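Local coordinates for 462aa long hypothetical selenium-binding protein (Sulfolobus tokodaii, PDB 2ECE) that is of unknown function but belongs to the selenium-binding protein family of beta propellers and, by that kinship, may bind selenium, at residues L197-A208 with R225-R236. Residues are numbered along the deposited sequence; the frame is centred on the assembly and turned at random.
Sequences LPNEVLVSSEWA and RYGNRIHFWDLR
Glu-206, two residues past the end of strand 201-204, reaches back to His-231 and Arg-229 of strand 229-234; these are the two middle strands of a four-stranded antiparallel propeller blade. It illustrates how a carboxylate can bridge a gap in a backbone ladder, here between the Ser-204/His-231 pair and the bond from Gly-227 N to Trp-207 O. Before the gap the ladder is regular: Leu-202 with Trp-233 and Ser-204 with His-231 are hydrogen-bonded pairs, Val-203 with Phe-232 a non-hydrogen-bonded one.

Followed outward, Glu-206 starts with CB beside Gly-227 CA. Glu-206 CG, anti to its own carbonyl carbon (chi1 -50°), passes 3.4 Å from Arg-229 O, and CD rests against Arg-229 CB. The two oxygens then divide the work. Glu-206 OE1 accepts a hydrogen bond from Arg-229 N (3.1 Å), well above the carboxylate plane, with Asn-228 N adding a weak one. Glu-206 OE2 accepts one from His-231 NE2 (2.6 Å), on the anti side but 35° out of the carboxylate plane, and near the imidazole plane. His-231 ND1 bonds to Arg-240, so both ring nitrogens are engaged, fixing the ring's rotation. The salt bridge from Arg-229 NH1 to Glu-206 OE2 is long; His-231 CE1 sits over one guanidinium face, and NH2 pairs with Asp-186.

On the face carrying Ser-204 and His-231, Leu-202 CD2 lies 4.0 Å from the centroid of the Trp-233 five-membered ring. On the other, Val-203 CG1 touches Phe-232 CD1. Past Glu-206, Tyr-226 turns its edge toward the face of Trp-207 and receives Ala-208 CB over its own ring. The indole of Trp-233 is pinned at its edge, where Trp-233 NE1 donates to Ser-204 OG at 2.9 Å, 15° out of the ring plane.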
ATOM      1  N   LEU A 197      11.633 -12.473   6.520  1.00 18.41           N
ATOM      2  CA  LEU A 197      12.084 -12.693   7.887  1.00 18.82           C
ATOM      3  C   LEU A 197      13.119 -13.783   8.145  1.00 18.44           C
ATOM      4  O   LEU A 197      14.126 -13.528   8.791  1.00 19.49           O
ATOM      5  CB  LEU A 197      10.866 -12.884   8.805  1.00 18.72           C
ATOM      6  CG  LEU A 197       9.978 -11.629   8.903  1.00 18.60           C
ATOM      7  CD1 LEU A 197       8.683 -11.952   9.635  1.00 19.43           C
ATOM      8  CD2 LEU A 197      10.733 -10.523   9.617  1.00 18.04           C
ATOM      9  N   PRO A 198      12.903 -15.003   7.632  1.00 19.16           N
ATOM     10  CA  PRO A 198      13.905 -16.045   7.898  1.00 18.70           C
ATOM     11  C   PRO A 198      15.285 -15.751   7.313  1.00 20.48           C
ATOM     12  O   PRO A 198      16.308 -16.149   7.875  1.00 20.90           O
ATOM     13  CB  PRO A 198      13.264 -17.299   7.299  1.00 19.39           C
ATOM     14  CG  PRO A 198      11.779 -17.004   7.408  1.00 20.64           C
ATOM     15  CD  PRO A 198      11.731 -15.566   6.947  1.00 18.28           C
ATOM     16  N   ASN A 199      15.311 -15.052   6.185  1.00 20.05           N
ATOM     17  CA  ASN A 199      16.568 -14.708   5.538  1.00 22.46           C
ATOM     18  C   ASN A 199      17.135 -13.401   6.073  1.00 22.30           C
ATOM     19  O   ASN A 199      18.204 -12.948   5.661  1.00 21.88           O
ATOM     20  CB  ASN A 199      16.357 -14.638   4.032  1.00 24.44           C
ATOM     21  CG  ASN A 199      16.190 -16.006   3.423  1.00 28.45           C
ATOM     22  OD1 ASN A 199      17.173 -16.708   3.189  1.00 31.35           O
ATOM     23  ND2 ASN A 199      14.946 -16.413   3.193  1.00 30.62           N
ATOM     24  N   GLU A 200      16.398 -12.804   6.999  1.00 21.61           N
ATOM     25  CA  GLU A 200      16.798 -11.565   7.644  1.00 22.01           C
ATOM     26  C   GLU A 200      17.189 -10.402   6.749  1.00 21.76           C
ATOM     27  O   GLU A 200      18.205  -9.755   6.986  1.00 22.22           O
ATOM     28  CB  GLU A 200      17.943 -11.848   8.612  1.00 24.11           C
ATOM     29  CG  GLU A 200      17.650 -13.005   9.541  1.00 27.11           C
ATOM     30  CD  GLU A 200      18.614 -13.075  10.700  1.00 31.20           C
ATOM     31  OE1 GLU A 200      19.745 -12.578  10.550  1.00 30.26           O
ATOM     32  OE2 GLU A 200      18.243 -13.637  11.754  1.00 31.36           O
ATOM     33  N   VAL A 201      16.410 -10.130   5.717  1.00 21.66           N
ATOM     34  CA  VAL A 201      16.730  -8.988   4.885  1.00 22.45           C
ATOM     35  C   VAL A 201      15.491  -8.130   4.761  1.00 19.95           C
ATOM     36  O   VAL A 201      14.370  -8.634   4.654  1.00 17.19           O
ATOM     37  CB  VAL A 201      17.250  -9.396   3.480  1.00 26.11           C
ATOM     38  CG1 VAL A 201      17.317 -10.892   3.365  1.00 27.89           C
ATOM     39  CG2 VAL A 201      16.379  -8.795   2.394  1.00 26.72           C
ATOM     40  N   LEU A 202      15.713  -6.824   4.800  1.00 16.91           N
ATOM     41  CA  LEU A 202      14.646  -5.852   4.688  1.00 17.18           C
ATOM     42  C   LEU A 202      14.932  -5.073   3.416  1.00 16.98           C
ATOM     43  O   LEU A 202      16.090  -4.820   3.085  1.00 15.60           O
ATOM     44  CB  LEU A 202      14.655  -4.921   5.906  1.00 16.62           C
ATOM     45  CG  LEU A 202      13.632  -3.780   5.968  1.00 17.36           C
ATOM     46  CD1 LEU A 202      13.293  -3.487   7.429  1.00 17.58           C
ATOM     47  CD2 LEU A 202      14.181  -2.536   5.282  1.00 17.47           C
ATOM     48  N   VAL A 203      13.878  -4.724   2.692  1.00 16.96           N
ATOM     49  CA  VAL A 203      14.015  -3.960   1.462  1.00 18.15           C
ATOM     50  C   VAL A 203      13.215  -2.685   1.657  1.00 17.01           C
ATOM     51  O   VAL A 203      12.158  -2.709   2.290  1.00 17.94           O
ATOM     52  CB  VAL A 203      13.457  -4.757   0.251  1.00 19.35           C
ATOM     53  CG1 VAL A 203      14.336  -5.962  -0.021  1.00 20.72           C
ATOM     54  CG2 VAL A 203      12.033  -5.220   0.545  1.00 18.54           C
ATOM     55  N   SER A 204      13.721  -1.573   1.133  1.00 15.82           N
ATOM     56  CA  SER A 204      13.042  -0.288   1.249  1.00 16.38           C
ATOM     57  C   SER A 204      13.093   0.413  -0.106  1.00 18.17           C
ATOM     58  O   SER A 204      14.021   0.184  -0.894  1.00 17.17           O
ATOM     59  CB  SER A 204      13.720   0.578   2.323  1.00 18.93           C
ATOM     60  OG  SER A 204      15.071   0.872   1.985  1.00 20.03           O
ATOM     61  N   SER A 205      12.107   1.269  -0.369  1.00 16.90           N
ATOM     62  CA  SER A 205      12.022   1.973  -1.653  1.00 17.57           C
ATOM     63  C   SER A 205      12.214   3.491  -1.578  1.00 17.30           C
ATOM     64  O   SER A 205      12.698   4.014  -0.575  1.00 16.86           O
ATOM     65  CB  SER A 205      10.682   1.646  -2.326  1.00 15.82           C
ATOM     66  OG  SER A 205       9.596   1.980  -1.483  1.00 15.75           O
ATOM     67  N   GLU A 206      11.835   4.198  -2.642  1.00 18.09           N
ATOM     68  CA  GLU A 206      12.024   5.651  -2.676  1.00 19.03           C
ATOM     69  C   GLU A 206      10.980   6.421  -3.486  1.00 19.82           C
ATOM     70  O   GLU A 206      10.735   6.120  -4.657  1.00 19.02           O
ATOM     71  CB  GLU A 206      13.392   6.009  -3.275  1.00 19.81           C
ATOM     72  CG  GLU A 206      14.621   5.293  -2.720  1.00 19.79           C
ATOM     73  CD  GLU A 206      15.894   5.740  -3.443  1.00 21.62           C
ATOM     74  OE1 GLU A 206      15.785   6.126  -4.625  1.00 22.17           O
ATOM     75  OE2 GLU A 206      16.994   5.699  -2.849  1.00 22.16           O
ATOM     76  N   TRP A 207      10.384   7.429  -2.858  1.00 18.39           N
ATOM     77  CA  TRP A 207       9.422   8.280  -3.541  1.00 20.13           C
ATOM     78  C   TRP A 207      10.101   9.648  -3.608  1.00 20.28           C
ATOM     79  O   TRP A 207      10.844   9.918  -4.546  1.00 21.21           O
ATOM     80  CB  TRP A 207       8.107   8.354  -2.764  1.00 18.23           C
ATOM     81  CG  TRP A 207       6.988   9.040  -3.510  1.00 18.87           C
ATOM     82  CD1 TRP A 207       6.846   9.149  -4.868  1.00 19.10           C
ATOM     83  CD2 TRP A 207       5.808   9.623  -2.937  1.00 18.67           C
ATOM     84  NE1 TRP A 207       5.647   9.754  -5.174  1.00 19.85           N
ATOM     85  CE2 TRP A 207       4.990  10.054  -4.010  1.00 19.67           C
ATOM     86  CE3 TRP A 207       5.357   9.814  -1.625  1.00 18.00           C
ATOM     87  CZ2 TRP A 207       3.750  10.668  -3.808  1.00 19.81           C
ATOM     88  CZ3 TRP A 207       4.121  10.426  -1.424  1.00 18.95           C
ATOM     89  CH2 TRP A 207       3.332  10.844  -2.510  1.00 21.07           C
ATOM     90  N   ALA A 208       9.873  10.484  -2.597  1.00 21.65           N
ATOM     91  CA  ALA A 208      10.477  11.814  -2.518  1.00 22.96           C
ATOM     92  C   ALA A 208      10.214  12.315  -1.104  1.00 23.70           C
ATOM     93  O   ALA A 208       9.386  11.739  -0.406  1.00 23.21           O
ATOM     94  CB  ALA A 208       9.839  12.751  -3.541  1.00 22.85           C
ATOM     95  N   ARG A 225      14.513  15.164  -7.815  1.00 34.54           N
ATOM     96  CA  ARG A 225      13.912  14.989  -6.497  1.00 34.00           C
ATOM     97  C   ARG A 225      13.168  13.686  -6.213  1.00 32.19           C
ATOM     98  O   ARG A 225      12.745  13.455  -5.081  1.00 31.58           O
ATOM     99  CB  ARG A 225      13.004  16.181  -6.191  1.00 35.15           C
ATOM    100  CG  ARG A 225      13.695  17.510  -6.448  1.00 37.67           C
ATOM    101  CD  ARG A 225      12.940  18.689  -5.870  1.00 40.09           C
ATOM    102  NE  ARG A 225      13.529  19.948  -6.317  1.00 42.68           N
ATOM    103  CZ  ARG A 225      13.274  21.130  -5.769  1.00 43.81           C
ATOM    104  NH1 ARG A 225      12.437  21.222  -4.744  1.00 42.80           N
ATOM    105  NH2 ARG A 225      13.858  22.222  -6.250  1.00 44.68           N
ATOM    106  N   TYR A 226      13.005  12.835  -7.222  1.00 29.33           N
ATOM    107  CA  TYR A 226      12.320  11.565  -7.013  1.00 27.06           C
ATOM    108  C   TYR A 226      13.319  10.420  -7.154  1.00 25.94           C
ATOM    109  O   TYR A 226      14.278  10.515  -7.920  1.00 26.06           O
ATOM    110  CB  TYR A 226      11.157  11.433  -8.000  1.00 25.96           C
ATOM    111  CG  TYR A 226       9.962  12.287  -7.617  1.00 24.97           C
ATOM    112  CD1 TYR A 226       8.913  11.756  -6.865  1.00 24.96           C
ATOM    113  CD2 TYR A 226       9.904  13.639  -7.963  1.00 25.24           C
ATOM    114  CE1 TYR A 226       7.836  12.545  -6.461  1.00 24.17           C
ATOM    115  CE2 TYR A 226       8.830  14.440  -7.565  1.00 25.53           C
ATOM    116  CZ  TYR A 226       7.800  13.884  -6.811  1.00 25.58           C
ATOM    117  OH  TYR A 226       6.745  14.667  -6.403  1.00 23.51           O
ATOM    118  N   GLY A 227      13.104   9.337  -6.415  1.00 24.54           N
ATOM    119  CA  GLY A 227      14.046   8.234  -6.467  1.00 23.71           C
ATOM    120  C   GLY A 227      13.706   7.079  -7.386  1.00 23.92           C
ATOM    121  O   GLY A 227      12.607   7.006  -7.935  1.00 23.71           O
ATOM    122  N   ASN A 228      14.664   6.172  -7.550  1.00 23.34           N
ATOM    123  CA  ASN A 228      14.468   5.003  -8.393  1.00 24.90           C
ATOM    124  C   ASN A 228      15.318   3.823  -7.941  1.00 24.23           C
ATOM    125  O   ASN A 228      15.670   2.961  -8.747  1.00 24.72           O
ATOM    126  CB  ASN A 228      14.780   5.340  -9.858  1.00 26.65           C
ATOM    127  CG  ASN A 228      16.213   5.789 -10.071  1.00 29.41           C
ATOM    128  OD1 ASN A 228      16.640   5.992 -11.211  1.00 33.31           O
ATOM    129  ND2 ASN A 228      16.961   5.949  -8.984  1.00 26.71           N
ATOM    130  N   ARG A 229      15.629   3.775  -6.645  1.00 22.43           N
ATOM    131  CA  ARG A 229      16.448   2.704  -6.094  1.00 22.33           C
ATOM    132  C   ARG A 229      15.714   1.842  -5.071  1.00 21.75           C
ATOM    133  O   ARG A 229      14.793   2.307  -4.398  1.00 21.20           O
ATOM    134  CB  ARG A 229      17.679   3.291  -5.395  1.00 23.55           C
ATOM    135  CG  ARG A 229      18.411   4.364  -6.170  1.00 25.48           C
ATOM    136  CD  ARG A 229      19.211   5.248  -5.214  1.00 27.93           C
ATOM    137  NE  ARG A 229      20.408   4.602  -4.693  1.00 29.20           N
ATOM    138  CZ  ARG A 229      21.088   5.035  -3.636  1.00 29.91           C
ATOM    139  NH1 ARG A 229      20.683   6.115  -2.979  1.00 28.83           N
ATOM    140  NH2 ARG A 229      22.180   4.398  -3.242  1.00 31.43           N
ATOM    141  N   ILE A 230      16.135   0.583  -4.971  1.00 21.65           N
ATOM    142  CA  ILE A 230      15.606  -0.343  -3.978  1.00 21.46           C
ATOM    143  C   ILE A 230      16.829  -0.621  -3.103  1.00 21.13           C
ATOM    144  O   ILE A 230      17.936  -0.831  -3.611  1.00 20.18           O
ATOM    145  CB  ILE A 230      15.078  -1.669  -4.591  1.00 22.44           C
ATOM    146  CG1 ILE A 230      14.811  -2.684  -3.472  1.00 23.42           C
ATOM    147  CG2 ILE A 230      16.074  -2.234  -5.583  1.00 21.42           C
ATOM    148  CD1 ILE A 230      14.064  -3.943  -3.930  1.00 22.39           C
ATOM    149  N   HIS A 231      16.639  -0.589  -1.792  1.00 19.35           N
ATOM    150  CA  HIS A 231      17.737  -0.813  -0.864  1.00 20.01           C
ATOM    151  C   HIS A 231      17.580  -2.149  -0.156  1.00 20.62           C
ATOM    152  O   HIS A 231      16.484  -2.493   0.294  1.00 19.44           O
ATOM    153  CB  HIS A 231      17.770   0.313   0.173  1.00 20.32           C
ATOM    154  CG  HIS A 231      17.945   1.675  -0.421  1.00 21.31           C
ATOM    155  ND1 HIS A 231      19.183   2.251  -0.616  1.00 21.31           N
ATOM    156  CD2 HIS A 231      17.036   2.577  -0.866  1.00 20.45           C
ATOM    157  CE1 HIS A 231      19.028   3.450  -1.151  1.00 20.13           C
ATOM    158  NE2 HIS A 231      17.736   3.672  -1.314  1.00 20.00           N
ATOM    159  N   PHE A 232      18.677  -2.895  -0.067  1.00 20.34           N
ATOM    160  CA  PHE A 232      18.679  -4.191   0.604  1.00 21.69           C
ATOM    161  C   PHE A 232      19.418  -4.039   1.922  1.00 21.86           C
ATOM    162  O   PHE A 232      20.549  -3.547   1.953  1.00 22.87           O
ATOM    163  CB  PHE A 232      19.365  -5.233  -0.279  1.00 22.32           C
ATOM    164  CG  PHE A 232      18.688  -5.421  -1.600  1.00 23.75           C
ATOM    165  CD1 PHE A 232      17.512  -6.154  -1.688  1.00 22.34           C
ATOM    166  CD2 PHE A 232      19.175  -4.786  -2.741  1.00 22.62           C
ATOM    167  CE1 PHE A 232      16.818  -6.247  -2.893  1.00 22.53           C
ATOM    168  CE2 PHE A 232      18.490  -4.873  -3.952  1.00 23.18           C
ATOM    169  CZ  PHE A 232      17.308  -5.604  -4.025  1.00 22.83           C
ATOM    170  N   TRP A 233      18.779  -4.466   3.008  1.00 20.94           N
ATOM    171  CA  TRP A 233      19.370  -4.344   4.332  1.00 21.71           C
ATOM    172  C   TRP A 233      19.474  -5.660   5.086  1.00 21.92           C
ATOM    173  O   TRP A 233      18.731  -6.604   4.827  1.00 21.37           O
ATOM    174  CB  TRP A 233      18.535  -3.420   5.218  1.00 20.57           C
ATOM    175  CG  TRP A 233      18.154  -2.110   4.644  1.00 18.57           C
ATOM    176  CD1 TRP A 233      17.347  -1.884   3.569  1.00 17.73           C
ATOM    177  CD2 TRP A 233      18.482  -0.826   5.181  1.00 18.72           C
ATOM    178  NE1 TRP A 233      17.143  -0.536   3.406  1.00 17.28           N
ATOM    179  CE2 TRP A 233      17.829   0.138   4.382  1.00 19.26           C
ATOM    180  CE3 TRP A 233      19.260  -0.398   6.264  1.00 18.59           C
ATOM    181  CZ2 TRP A 233      17.934   1.515   4.630  1.00 19.42           C
ATOM    182  CZ3 TRP A 233      19.366   0.974   6.511  1.00 21.11           C
ATOM    183  CH2 TRP A 233      18.704   1.911   5.697  1.00 20.00           C
ATOM    184  N   ASP A 234      20.395  -5.683   6.044  1.00 24.35           N
ATOM    185  CA  ASP A 234      20.590  -6.814   6.944  1.00 25.39           C
ATOM    186  C   ASP A 234      19.577  -6.457   8.041  1.00 24.79           C
ATOM    187  O   ASP A 234      19.796  -5.519   8.807  1.00 23.67           O
ATOM    188  CB  ASP A 234      22.009  -6.785   7.521  1.00 26.64           C
ATOM    189  CG  ASP A 234      22.286  -7.944   8.463  1.00 30.83           C
ATOM    190  OD1 ASP A 234      21.355  -8.384   9.168  1.00 29.83           O
ATOM    191  OD2 ASP A 234      23.447  -8.404   8.508  1.00 33.13           O
ATOM    192  N   LEU A 235      18.465  -7.180   8.097  1.00 25.34           N
ATOM    193  CA  LEU A 235      17.408  -6.909   9.072  1.00 26.76           C
ATOM    194  C   LEU A 235      17.914  -6.907  10.512  1.00 28.86           C
ATOM    195  O   LEU A 235      17.518  -6.075  11.335  1.00 27.43           O
ATOM    196  CB  LEU A 235      16.304  -7.959   8.940  1.00 27.59           C
ATOM    197  CG  LEU A 235      14.832  -7.556   9.114  1.00 30.67           C
ATOM    198  CD1 LEU A 235      14.099  -8.723   9.750  1.00 27.18           C
ATOM    199  CD2 LEU A 235      14.682  -6.309   9.968  1.00 28.71           C
ATOM    200  N   ARG A 236      18.797  -7.846  10.810  1.00 30.58           N
ATOM    201  CA  ARG A 236      19.338  -7.976  12.149  1.00 33.13           C
ATOM    202  C   ARG A 236      20.319  -6.883  12.556  1.00 31.80           C
ATOM    203  O   ARG A 236      20.180  -6.292  13.624  1.00 31.63           O
ATOM    204  CB  ARG A 236      20.018  -9.319  12.282  1.00 36.46           C
ATOM    205  CG  ARG A 236      20.622  -9.518  13.617  1.00 42.76           C
ATOM    206  CD  ARG A 236      21.506 -10.701  13.576  1.00 48.07           C
ATOM    207  NE  ARG A 236      21.766 -11.148  14.921  1.00 54.27           N
ATOM    208  CZ  ARG A 236      22.936 -11.611  15.314  1.00 57.28           C
ATOM    209  NH1 ARG A 236      23.941 -11.692  14.445  1.00 58.20           N
ATOM    210  NH2 ARG A 236      23.115 -11.922  16.589  1.00 59.12           N
TER
HETATM  211  O   HOH W   1      21.579 -11.403   9.214  1.00 38.64           O